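Local atomic coordinates of putative Nitroreductase (Anabaena variabilis ATCC 29413, PDB entry 3EO7), a protein that binds flavin mononucleotide in a nitroreductase-type fold and probably works as a flavin-dependent oxidoreductase. Residues G212-A217 with I280-T285. Numbering follows the deposited sequence.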
loop_
_atom_site.group_PDB
_atom_site.type_symbol
_atom_site.label_atom_id
_atom_site.label_comp_id
_atom_site.label_asym_id
_atom_site.label_seq_id
_atom_site.Cartn_x
_atom_site.Cartn_y
_atom_site.Cartn_z
ATOM N N GLY A 212 6.105 -11.321 8.147
ATOM C CA GLY A 212 7.138 -12.243 8.579
ATOM C C GLY A 212 6.823 -13.684 8.231
ATOM O O GLY A 212 6.023 -14.355 8.886
ATOM N N PHE A 213 7.425 -14.152 7.142
ATOM C CA PHE A 213 7.202 -15.518 6.670
ATOM C C PHE A 213 8.432 -15.964 5.875
ATOM O O PHE A 213 9.212 -15.134 5.436
ATOM C CB PHE A 213 5.920 -15.605 5.808
ATOM C CG PHE A 213 5.890 -14.625 4.662
ATOM C CD1 PHE A 213 6.613 -14.868 3.502
ATOM C CD2 PHE A 213 5.153 -13.467 4.745
ATOM C CE1 PHE A 213 6.594 -13.954 2.457
ATOM C CE2 PHE A 213 5.122 -12.536 3.712
ATOM C CZ PHE A 213 5.840 -12.783 2.556
ATOM N N ILE A 214 8.546 -17.272 5.678
ATOM C CA ILE A 214 9.629 -17.904 4.935
ATOM C C ILE A 214 9.277 -17.792 3.453
ATOM O O ILE A 214 8.432 -18.529 2.932
ATOM C CB ILE A 214 9.867 -19.383 5.369
ATOM C CG1 ILE A 214 10.140 -19.445 6.890
ATOM C CG2 ILE A 214 11.010 -19.993 4.569
ATOM C CD1 ILE A 214 10.129 -20.876 7.474
ATOM N N ASP A 215 9.896 -16.815 2.796
ATOM C CA ASP A 215 9.580 -16.539 1.378
ATOM C C ASP A 215 9.622 -17.778 0.515
ATOM O O ASP A 215 8.704 -18.019 -0.256
ATOM C CB ASP A 215 10.485 -15.459 0.787
ATOM C CG ASP A 215 10.411 -14.149 1.557
ATOM O OD1 ASP A 215 10.927 -14.100 2.705
ATOM O OD2 ASP A 215 9.863 -13.182 0.998
ATOM N N GLU A 216 10.698 -18.547 0.649
ATOM C CA GLU A 216 10.875 -19.762 -0.141
ATOM C C GLU A 216 9.647 -20.685 -0.024
ATOM O O GLU A 216 9.183 -21.270 -1.011
ATOM C CB GLU A 216 12.139 -20.498 0.319
ATOM C CG GLU A 216 12.451 -21.749 -0.488
ATOM C CD GLU A 216 13.682 -22.494 -0.016
ATOM O OE1 GLU A 216 14.259 -22.176 1.049
ATOM O OE2 GLU A 216 14.057 -23.451 -0.721
ATOM N N ALA A 217 9.166 -20.851 1.207
ATOM C CA ALA A 217 8.046 -21.732 1.523
ATOM C C ALA A 217 6.741 -21.241 0.992
ATOM O O ALA A 217 5.931 -22.030 0.483
ATOM C CB ALA A 217 7.949 -21.951 3.050
ATOM N N ILE A 280 13.304 -14.176 4.646
ATOM C CA ILE A 280 13.377 -14.784 5.942
ATOM C C ILE A 280 13.478 -16.284 5.726
ATOM O O ILE A 280 12.814 -16.860 4.856
ATOM C CB ILE A 280 12.166 -14.446 6.781
ATOM C CG1 ILE A 280 12.294 -12.998 7.278
ATOM C CG2 ILE A 280 12.035 -15.384 7.980
ATOM C CD1 ILE A 280 11.063 -12.473 7.995
ATOM N N SER A 281 14.299 -16.919 6.562
ATOM C CA SER A 281 14.487 -18.378 6.495
ATOM C C SER A 281 14.061 -19.070 7.791
ATOM O O SER A 281 13.859 -18.408 8.811
ATOM C CB SER A 281 15.955 -18.636 6.243
ATOM O OG SER A 281 16.293 -18.007 5.030
ATOM N N ALA A 282 13.924 -20.393 7.733
ATOM C CA ALA A 282 13.558 -21.174 8.920
ATOM C C ALA A 282 14.541 -20.871 10.040
ATOM O O ALA A 282 15.720 -20.573 9.792
ATOM C CB ALA A 282 13.531 -22.664 8.607
ATOM N N SER A 283 14.043 -20.919 11.272
ATOM C CA SER A 283 14.858 -20.630 12.434
ATOM C C SER A 283 15.750 -21.829 12.781
ATOM O O SER A 283 15.314 -22.978 12.709
ATOM C CB SER A 283 13.961 -20.209 13.614
ATOM O OG SER A 283 12.775 -20.998 13.665
ATOM N N ILE A 284 17.008 -21.538 13.116
ATOM C CA ILE A 284 17.990 -22.561 13.527
ATOM C C ILE A 284 17.555 -23.132 14.887
ATOM O O ILE A 284 17.608 -24.345 15.123
ATOM C CB ILE A 284 19.424 -21.963 13.672
ATOM C CG1 ILE A 284 19.861 -21.254 12.379
ATOM C CG2 ILE A 284 20.427 -23.055 14.050
ATOM C CD1 ILE A 284 21.196 -20.557 12.487
ATOM N N THR A 285 17.124 -22.229 15.765
ATOM C CA THR A 285 16.628 -22.564 17.092
ATOM C C THR A 285 15.086 -22.419 17.112
ATOM O O THR A 285 14.365 -23.325 16.675
ATOM C CB THR A 285 17.302 -21.652 18.150
ATOM O OG1 THR A 285 17.082 -20.273 17.813
ATOM C CG2 THR A 285 18.807 -21.913 18.208
HETATM O O HOH W 1 13.054 -17.989 2.379
#
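Asp215, the first residue of helix 215-222, turns its carboxylate onto the backbone of Ile280. Its CG stands beside its own backbone N (chi1 -58°), which brings OD1 round to the loop. There Asp215 OD1 takes the N-H of Ile280, 3.1 Å from its N. The bond is nearly straight (164° at the hydrogen) and arrives almost along the C-O axis. Both carboxylate oxygens also meet arginines, OD1 in a salt bridge to Arg451 and OD2 in one to Arg454, so three partners fix its rotation and probably stabilise its negative charge. The carbonyl of Ile280 faces back to the helix start: a water donates to this O at 2.7 Å and accepts from Glu216 N, and the CA of Ile214 lies 3.4 Å from the same oxygen in a CA-H...O contact.

Ile214 sits at the N-cap position. Chi1 of -56° sets its CG1 beside the backbone N and leaves CG2 anti to it, 3.6 Å from Ile280 O, while CD1 rests 3.7 Å from Ala282 CA. Cutting Ile214 back to alanine takes away CG1, CG2 and CD1, and would probably leave a gap beside Ala282 and the Ile280 carbonyl. Ile280 packs its side chain on the 212-213 backbone, CB 3.3 Å from Phe213 O and CD1 4.0 Å from Gly212 CA. Asp215 directly, and Glu216 N-H through water, thus anchor the loop after helix 270-276 to the first turn of helix 215-222, away from the FMN site.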